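Local coordinates for probable D-tyrosyl-tRNA(Tyr) deacylase 1 (Homo sapiens, PDB 2OKV), which removes D-amino acids, and glycine wrongly attached to tRNA(Ala), from tRNA as a homodimeric editing enzyme, and may also take part in DNA replication, at residues 1-13 with 23-37. Residues are numbered along the deposited sequence; the frame is centred on the assembly and turned at random.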
ATOM      1  N   MET B   1      -5.763   7.653  12.652  1.00 41.44           N
ATOM      2  CA  MET B   1      -5.528   6.297  12.107  1.00 42.25           C
ATOM      3  C   MET B   1      -5.551   6.303  10.598  1.00 41.23           C
ATOM      4  O   MET B   1      -6.428   6.922   9.980  1.00 40.43           O
ATOM      5  CB  MET B   1      -6.565   5.310  12.649  1.00 42.37           C
ATOM      6  CG  MET B   1      -6.055   3.881  12.692  1.00 43.59           C
ATOM      7  SD  MET B   1      -7.144   2.747  13.552  1.00 46.18           S
ATOM      8  CE  MET B   1      -7.272   3.591  15.116  1.00 45.15           C
ATOM      9  N   LYS B   2      -4.562   5.636  10.011  1.00 40.69           N
ATOM     10  CA  LYS B   2      -4.516   5.414   8.574  1.00 40.76           C
ATOM     11  C   LYS B   2      -4.411   3.931   8.284  1.00 40.49           C
ATOM     12  O   LYS B   2      -3.838   3.176   9.079  1.00 40.06           O
ATOM     13  CB  LYS B   2      -3.304   6.110   7.947  1.00 41.28           C
ATOM     14  CG  LYS B   2      -3.278   7.623   8.038  1.00 41.81           C
ATOM     15  CD  LYS B   2      -2.310   8.173   6.991  1.00 44.94           C
ATOM     16  CE  LYS B   2      -1.553   9.405   7.463  1.00 46.50           C
ATOM     17  NZ  LYS B   2      -2.182  10.717   7.096  1.00 48.78           N
ATOM     18  N   ALA B   3      -4.917   3.526   7.123  1.00 40.20           N
ATOM     19  CA  ALA B   3      -4.780   2.152   6.651  1.00 39.88           C
ATOM     20  C   ALA B   3      -4.559   2.133   5.139  1.00 40.21           C
ATOM     21  O   ALA B   3      -5.144   2.942   4.408  1.00 39.75           O
ATOM     22  CB  ALA B   3      -6.035   1.340   7.011  1.00 40.64           C
ATOM     23  N   VAL B   4      -3.692   1.236   4.685  1.00 39.84           N
ATOM     24  CA  VAL B   4      -3.611   0.921   3.260  1.00 40.22           C
ATOM     25  C   VAL B   4      -4.177  -0.473   3.102  1.00 40.82           C
ATOM     26  O   VAL B   4      -3.729  -1.413   3.745  1.00 41.12           O
ATOM     27  CB  VAL B   4      -2.186   1.040   2.682  1.00 40.16           C
ATOM     28  CG1 VAL B   4      -2.130   0.453   1.238  1.00 39.36           C
ATOM     29  CG2 VAL B   4      -1.740   2.508   2.685  1.00 38.37           C
ATOM     30  N   VAL B   5      -5.186  -0.580   2.246  1.00 41.19           N
ATOM     31  CA  VAL B   5      -5.915  -1.816   2.045  1.00 41.37           C
ATOM     32  C   VAL B   5      -5.641  -2.304   0.628  1.00 41.32           C
ATOM     33  O   VAL B   5      -5.830  -1.567  -0.358  1.00 40.94           O
ATOM     34  CB  VAL B   5      -7.433  -1.592   2.250  1.00 41.66           C
ATOM     35  CG1 VAL B   5      -8.200  -2.849   1.939  1.00 42.84           C
ATOM     36  CG2 VAL B   5      -7.732  -1.136   3.692  1.00 41.07           C
ATOM     37  N   GLN B   6      -5.154  -3.533   0.518  1.00 41.30           N
ATOM     38  CA  GLN B   6      -4.884  -4.105  -0.802  1.00 41.20           C
ATOM     39  C   GLN B   6      -5.731  -5.353  -0.996  1.00 41.29           C
ATOM     40  O   GLN B   6      -5.745  -6.226  -0.135  1.00 42.09           O
ATOM     41  CB  GLN B   6      -3.395  -4.446  -0.954  1.00 40.75           C
ATOM     42  CG  GLN B   6      -2.491  -3.204  -0.976  1.00 38.50           C
ATOM     43  CD  GLN B   6      -1.009  -3.541  -1.052  1.00 41.72           C
ATOM     44  OE1 GLN B   6      -0.480  -3.849  -2.129  1.00 40.31           O
ATOM     45  NE2 GLN B   6      -0.310  -3.422   0.095  1.00 37.24           N
ATOM     46  N   ARG B   7      -6.426  -5.438  -2.125  1.00 41.09           N
ATOM     47  CA  ARG B   7      -7.221  -6.623  -2.428  1.00 41.01           C
ATOM     48  C   ARG B   7      -6.257  -7.707  -2.869  1.00 40.98           C
ATOM     49  O   ARG B   7      -5.423  -7.473  -3.732  1.00 40.59           O
ATOM     50  CB  ARG B   7      -8.234  -6.340  -3.543  1.00 41.17           C
ATOM     51  CG  ARG B   7      -9.079  -7.557  -3.933  1.00 41.27           C
ATOM     52  CD  ARG B   7     -10.129  -7.238  -4.982  1.00 41.16           C
ATOM     53  NE  ARG B   7      -9.539  -7.078  -6.311  1.00 42.13           N
ATOM     54  CZ  ARG B   7     -10.224  -6.807  -7.414  1.00 43.09           C
ATOM     55  NH1 ARG B   7     -11.543  -6.628  -7.358  1.00 43.05           N
ATOM     56  NH2 ARG B   7      -9.584  -6.694  -8.578  1.00 41.66           N
ATOM     57  N   VAL B   8      -6.381  -8.900  -2.296  1.00 41.19           N
ATOM     58  CA  VAL B   8      -5.415  -9.968  -2.595  1.00 41.53           C
ATOM     59  C   VAL B   8      -6.053 -11.256  -3.132  1.00 41.99           C
ATOM     60  O   VAL B   8      -7.205 -11.592  -2.762  1.00 41.33           O
ATOM     61  CB  VAL B   8      -4.513 -10.285  -1.368  1.00 41.27           C
ATOM     62  CG1 VAL B   8      -3.701  -9.052  -0.958  1.00 42.03           C
ATOM     63  CG2 VAL B   8      -5.329 -10.822  -0.188  1.00 41.65           C
ATOM     64  N   THR B   9      -5.328 -11.981  -3.995  1.00 41.46           N
ATOM     65  CA  THR B   9      -5.762 -13.355  -4.256  1.00 41.80           C
ATOM     66  C   THR B   9      -5.190 -14.285  -3.181  1.00 40.82           C
ATOM     67  O   THR B   9      -5.777 -15.313  -2.881  1.00 40.02           O
ATOM     68  CB  THR B   9      -5.519 -13.885  -5.712  1.00 42.47           C
ATOM     69  OG1 THR B   9      -4.309 -14.619  -5.767  1.00 47.88           O
ATOM     70  CG2 THR B   9      -5.504 -12.796  -6.704  1.00 39.93           C
ATOM     71  N   ARG B  10      -4.072 -13.876  -2.575  1.00 39.54           N
ATOM     72  CA  ARG B  10      -3.526 -14.522  -1.393  1.00 39.90           C
ATOM     73  C   ARG B  10      -2.520 -13.589  -0.707  1.00 39.14           C
ATOM     74  O   ARG B  10      -2.067 -12.626  -1.296  1.00 38.84           O
ATOM     75  CB  ARG B  10      -2.872 -15.875  -1.746  1.00 40.14           C
ATOM     76  CG  ARG B  10      -1.740 -15.779  -2.770  1.00 40.28           C
ATOM     77  CD  ARG B  10      -1.119 -17.144  -3.103  1.00 41.58           C
ATOM     78  NE  ARG B  10      -2.085 -18.097  -3.664  1.00 45.54           N
ATOM     79  CZ  ARG B  10      -2.484 -18.145  -4.937  1.00 45.25           C
ATOM     80  NH1 ARG B  10      -2.008 -17.291  -5.838  1.00 45.42           N
ATOM     81  NH2 ARG B  10      -3.356 -19.069  -5.312  1.00 45.24           N
ATOM     82  N   ALA B  11      -2.166 -13.885   0.534  1.00 39.24           N
ATOM     83  CA  ALA B  11      -1.205 -13.060   1.253  1.00 39.34           C
ATOM     84  C   ALA B  11      -0.654 -13.873   2.395  1.00 39.49           C
ATOM     85  O   ALA B  11      -1.319 -14.779   2.882  1.00 39.09           O
ATOM     86  CB  ALA B  11      -1.875 -11.803   1.770  1.00 39.93           C
ATOM     87  N   SER B  12       0.564 -13.565   2.824  1.00 39.49           N
ATOM     88  CA  SER B  12       1.136 -14.271   3.964  1.00 39.39           C
ATOM     89  C   SER B  12       2.217 -13.452   4.630  1.00 39.55           C
ATOM     90  O   SER B  12       2.722 -12.484   4.060  1.00 39.49           O
ATOM     91  CB  SER B  12       1.706 -15.625   3.537  1.00 38.76           C
ATOM     92  OG  SER B  12       2.699 -15.455   2.552  1.00 40.22           O
ATOM     93  N   VAL B  13       2.538 -13.839   5.855  1.00 39.17           N
ATOM     94  CA  VAL B  13       3.593 -13.200   6.624  1.00 38.89           C
ATOM     95  C   VAL B  13       4.585 -14.271   6.993  1.00 39.35           C
ATOM     96  O   VAL B  13       4.199 -15.349   7.492  1.00 38.63           O
ATOM     97  CB  VAL B  13       3.028 -12.527   7.898  1.00 38.48           C
ATOM     98  CG1 VAL B  13       4.143 -12.081   8.851  1.00 39.51           C
ATOM     99  CG2 VAL B  13       2.109 -11.357   7.524  1.00 38.64           C
ATOM    100  N   ILE B  23      -3.453 -16.081   4.152  1.00 38.71           N
ATOM    101  CA  ILE B  23      -4.853 -16.027   3.743  1.00 38.81           C
ATOM    102  C   ILE B  23      -4.973 -16.315   2.244  1.00 39.16           C
ATOM    103  O   ILE B  23      -4.000 -16.178   1.497  1.00 38.98           O
ATOM    104  CB  ILE B  23      -5.558 -14.655   4.073  1.00 38.48           C
ATOM    105  CG1 ILE B  23      -4.892 -13.467   3.356  1.00 40.40           C
ATOM    106  CG2 ILE B  23      -5.646 -14.412   5.587  1.00 38.13           C
ATOM    107  CD1 ILE B  23      -5.849 -12.286   3.135  1.00 39.33           C
ATOM    108  N   GLY B  24      -6.163 -16.720   1.818  1.00 38.54           N
ATOM    109  CA  GLY B  24      -6.454 -16.834   0.407  1.00 39.19           C
ATOM    110  C   GLY B  24      -7.043 -15.525  -0.066  1.00 39.66           C
ATOM    111  O   GLY B  24      -6.506 -14.456   0.227  1.00 38.93           O
ATOM    112  N   ARG B  25      -8.139 -15.600  -0.817  1.00 40.07           N
ATOM    113  CA  ARG B  25      -8.789 -14.393  -1.304  1.00 40.53           C
ATOM    114  C   ARG B  25      -9.276 -13.520  -0.143  1.00 40.48           C
ATOM    115  O   ARG B  25      -9.801 -14.021   0.860  1.00 39.61           O
ATOM    116  CB  ARG B  25      -9.961 -14.751  -2.216  1.00 41.65           C
ATOM    117  CG  ARG B  25      -9.542 -15.343  -3.546  1.00 44.39           C
ATOM    118  CD  ARG B  25     -10.667 -15.162  -4.552  1.00 50.72           C
ATOM    119  NE  ARG B  25     -10.296 -15.588  -5.898  1.00 55.85           N
ATOM    120  CZ  ARG B  25     -10.834 -16.634  -6.524  1.00 59.31           C
ATOM    121  NH1 ARG B  25     -11.771 -17.365  -5.924  1.00 61.23           N
ATOM    122  NH2 ARG B  25     -10.444 -16.952  -7.757  1.00 60.19           N
ATOM    123  N   GLY B  26      -9.098 -12.213  -0.287  1.00 40.24           N
ATOM    124  CA  GLY B  26      -9.543 -11.272   0.718  1.00 40.78           C
ATOM    125  C   GLY B  26      -8.770  -9.966   0.652  1.00 41.54           C
ATOM    126  O   GLY B  26      -8.519  -9.421  -0.426  1.00 41.13           O
ATOM    127  N   ILE B  27      -8.355  -9.485   1.811  1.00 42.54           N
ATOM    128  CA  ILE B  27      -7.800  -8.144   1.922  1.00 43.23           C
ATOM    129  C   ILE B  27      -6.605  -8.114   2.901  1.00 43.39           C
ATOM    130  O   ILE B  27      -6.654  -8.743   3.950  1.00 43.10           O
ATOM    131  CB  ILE B  27      -9.003  -7.203   2.249  1.00 44.57           C
ATOM    132  CG1 ILE B  27      -9.076  -5.994   1.338  1.00 45.37           C
ATOM    133  CG2 ILE B  27      -9.339  -6.990   3.743  1.00 44.28           C
ATOM    134  CD1 ILE B  27     -10.448  -5.494   1.245  1.00 44.36           C
ATOM    135  N   CYS B  28      -5.525  -7.429   2.513  1.00 42.67           N
ATOM    136  CA  CYS B  28      -4.382  -7.186   3.397  1.00 43.20           C
ATOM    137  C   CYS B  28      -4.433  -5.732   3.827  1.00 42.94           C
ATOM    138  O   CYS B  28      -4.460  -4.830   2.994  1.00 43.37           O
ATOM    139  CB  CYS B  28      -3.035  -7.485   2.695  1.00 42.84           C
ATOM    140  SG  CYS B  28      -1.562  -7.195   3.739  1.00 44.54           S
ATOM    141  N   VAL B  29      -4.450  -5.516   5.130  1.00 42.80           N
ATOM    142  CA  VAL B  29      -4.557  -4.184   5.697  1.00 42.48           C
ATOM    143  C   VAL B  29      -3.246  -3.860   6.403  1.00 42.85           C
ATOM    144  O   VAL B  29      -2.808  -4.594   7.305  1.00 42.66           O
ATOM    145  CB  VAL B  29      -5.731  -4.097   6.710  1.00 42.92           C
ATOM    146  CG1 VAL B  29      -5.840  -2.681   7.305  1.00 41.86           C
ATOM    147  CG2 VAL B  29      -7.045  -4.529   6.045  1.00 42.61           C
ATOM    148  N   LEU B  30      -2.613  -2.773   5.971  1.00 42.25           N
ATOM    149  CA  LEU B  30      -1.479  -2.227   6.685  1.00 42.02           C
ATOM    150  C   LEU B  30      -1.993  -1.087   7.533  1.00 41.81           C
ATOM    151  O   LEU B  30      -2.525  -0.107   7.000  1.00 41.92           O
ATOM    152  CB  LEU B  30      -0.404  -1.762   5.702  1.00 42.23           C
ATOM    153  CG  LEU B  30       0.201  -2.907   4.875  1.00 42.64           C
ATOM    154  CD1 LEU B  30       0.929  -2.373   3.661  1.00 41.96           C
ATOM    155  CD2 LEU B  30       1.165  -3.778   5.734  1.00 42.47           C
ATOM    156  N   LEU B  31      -1.830  -1.215   8.850  1.00 41.67           N
ATOM    157  CA  LEU B  31      -2.509  -0.335   9.812  1.00 41.72           C
ATOM    158  C   LEU B  31      -1.569   0.627  10.548  1.00 40.90           C
ATOM    159  O   LEU B  31      -0.698   0.193  11.326  1.00 39.78           O
ATOM    160  CB  LEU B  31      -3.255  -1.189  10.828  1.00 41.64           C
ATOM    161  CG  LEU B  31      -4.608  -0.800  11.433  1.00 44.87           C
ATOM    162  CD1 LEU B  31      -4.493  -0.908  12.946  1.00 41.88           C
ATOM    163  CD2 LEU B  31      -5.173   0.568  11.023  1.00 44.13           C
ATOM    164  N   GLY B  32      -1.772   1.927  10.326  1.00 39.93           N
ATOM    165  CA  GLY B  32      -0.979   2.975  10.961  1.00 40.45           C
ATOM    166  C   GLY B  32      -1.699   3.688  12.089  1.00 40.61           C
ATOM    167  O   GLY B  32      -2.613   4.471  11.846  1.00 41.02           O
ATOM    168  N   ILE B  33      -1.265   3.428  13.321  1.00 41.08           N
ATOM    169  CA  ILE B  33      -1.881   3.989  14.523  1.00 41.36           C
ATOM    170  C   ILE B  33      -1.147   5.244  14.990  1.00 41.61           C
ATOM    171  O   ILE B  33       0.065   5.228  15.227  1.00 41.50           O
ATOM    172  CB  ILE B  33      -1.901   2.955  15.692  1.00 41.60           C
ATOM    173  CG1 ILE B  33      -2.696   1.698  15.307  1.00 42.03           C
ATOM    174  CG2 ILE B  33      -2.470   3.576  16.970  1.00 40.38           C
ATOM    175  CD1 ILE B  33      -2.255   0.436  16.122  1.00 42.36           C
ATOM    176  N   SER B  34      -1.892   6.331  15.157  1.00 41.24           N
ATOM    177  CA  SER B  34      -1.295   7.590  15.565  1.00 41.15           C
ATOM    178  C   SER B  34      -1.470   7.813  17.058  1.00 41.13           C
ATOM    179  O   SER B  34      -2.356   7.224  17.681  1.00 40.97           O
ATOM    180  CB  SER B  34      -1.922   8.749  14.802  1.00 41.04           C
ATOM    181  OG  SER B  34      -2.857   9.426  15.610  1.00 41.93           O
ATOM    182  N   LEU B  35      -0.612   8.673  17.605  1.00 41.15           N
ATOM    183  CA  LEU B  35      -0.673   9.162  18.982  1.00 40.99           C
ATOM    184  C   LEU B  35      -2.056   9.625  19.433  1.00 40.78           C
ATOM    185  O   LEU B  35      -2.448   9.398  20.580  1.00 40.95           O
ATOM    186  CB  LEU B  35       0.282  10.346  19.142  1.00 41.29           C
ATOM    187  CG  LEU B  35       1.609  10.155  19.875  1.00 42.01           C
ATOM    188  CD1 LEU B  35       2.422  11.446  19.813  1.00 42.08           C
ATOM    189  CD2 LEU B  35       1.388   9.733  21.322  1.00 43.01           C
ATOM    190  N   GLU B  36      -2.772  10.311  18.546  1.00 40.22           N
ATOM    191  CA  GLU B  36      -4.068  10.897  18.908  1.00 40.02           C
ATOM    192  C   GLU B  36      -5.234   9.908  18.786  1.00 39.19           C
ATOM    193  O   GLU B  36      -6.368  10.241  19.149  1.00 39.12           O
ATOM    194  CB  GLU B  36      -4.336  12.184  18.116  1.00 40.40           C
ATOM    195  CG  GLU B  36      -4.166  13.468  18.945  1.00 42.86           C
ATOM    196  CD  GLU B  36      -4.971  14.641  18.388  1.00 45.97           C
ATOM    197  OE1 GLU B  36      -5.615  15.366  19.183  1.00 46.50           O
ATOM    198  OE2 GLU B  36      -4.971  14.836  17.150  1.00 48.17           O
ATOM    199  N   ASP B  37      -4.940   8.692  18.313  1.00 37.95           N
ATOM    200  CA  ASP B  37      -5.968   7.669  18.096  1.00 37.09           C
ATOM    201  C   ASP B  37      -6.651   7.210  19.399  1.00 36.82           C
ATOM    202  O   ASP B  37      -6.031   7.107  20.455  1.00 36.43           O
ATOM    203  CB  ASP B  37      -5.423   6.477  17.300  1.00 36.38           C
ATOM    204  CG  ASP B  37      -5.304   6.762  15.789  1.00 36.71           C
ATOM    205  OD1 ASP B  37      -5.955   7.698  15.255  1.00 34.95           O
ATOM    206  OD2 ASP B  37      -4.556   6.023  15.124  1.00 34.00           O
TER
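Gly32 N donates to Lys2 O over 2.7 Å, and Lys2 N answers to Gly32 O, the first of four such two-way pairs that continue through Val4 with Leu30, Gln6 with Cys28 and Val8 with Gly26. The antiparallel pairing is most regular at the two central pairs, where all four donors lie in the carbonyl plane. It distorts at Val8 and Gly26, next to the corner at Thr9: the bond from Val8 N still runs straight, but it meets Gly26 O from 36° above the carbonyl plane. Beyond the corner, Ala11 and Ile23 pair again in a second sheet.

Residues alternate between two faces. On one, Val5 CG1, anti to its own N (chi1 176°), presses to 3.3 Å from Ile27 CG1, closer than ordinary van der Waals contact between carbons, while Val5 CG2 runs alongside Val29 CG2, 4.2 Å away. On the other, Val8 spreads its methyls, CG1 to Cys28 CB and CG2 3.7 Å from Ile23 CD1. Val4, Gln6 and Cys28, neighbours across the two strands, are residues of the magnesium site.

Within the mixed sheet, strand 2-8 lies between 26-32 and 141-146, with 73-78 beyond 26-32. Helix 99-116 packs on Met1 and Leu31, strand 131-137 meets Gln6 and Val8, and Thr142 of the second subunit touches Leu30.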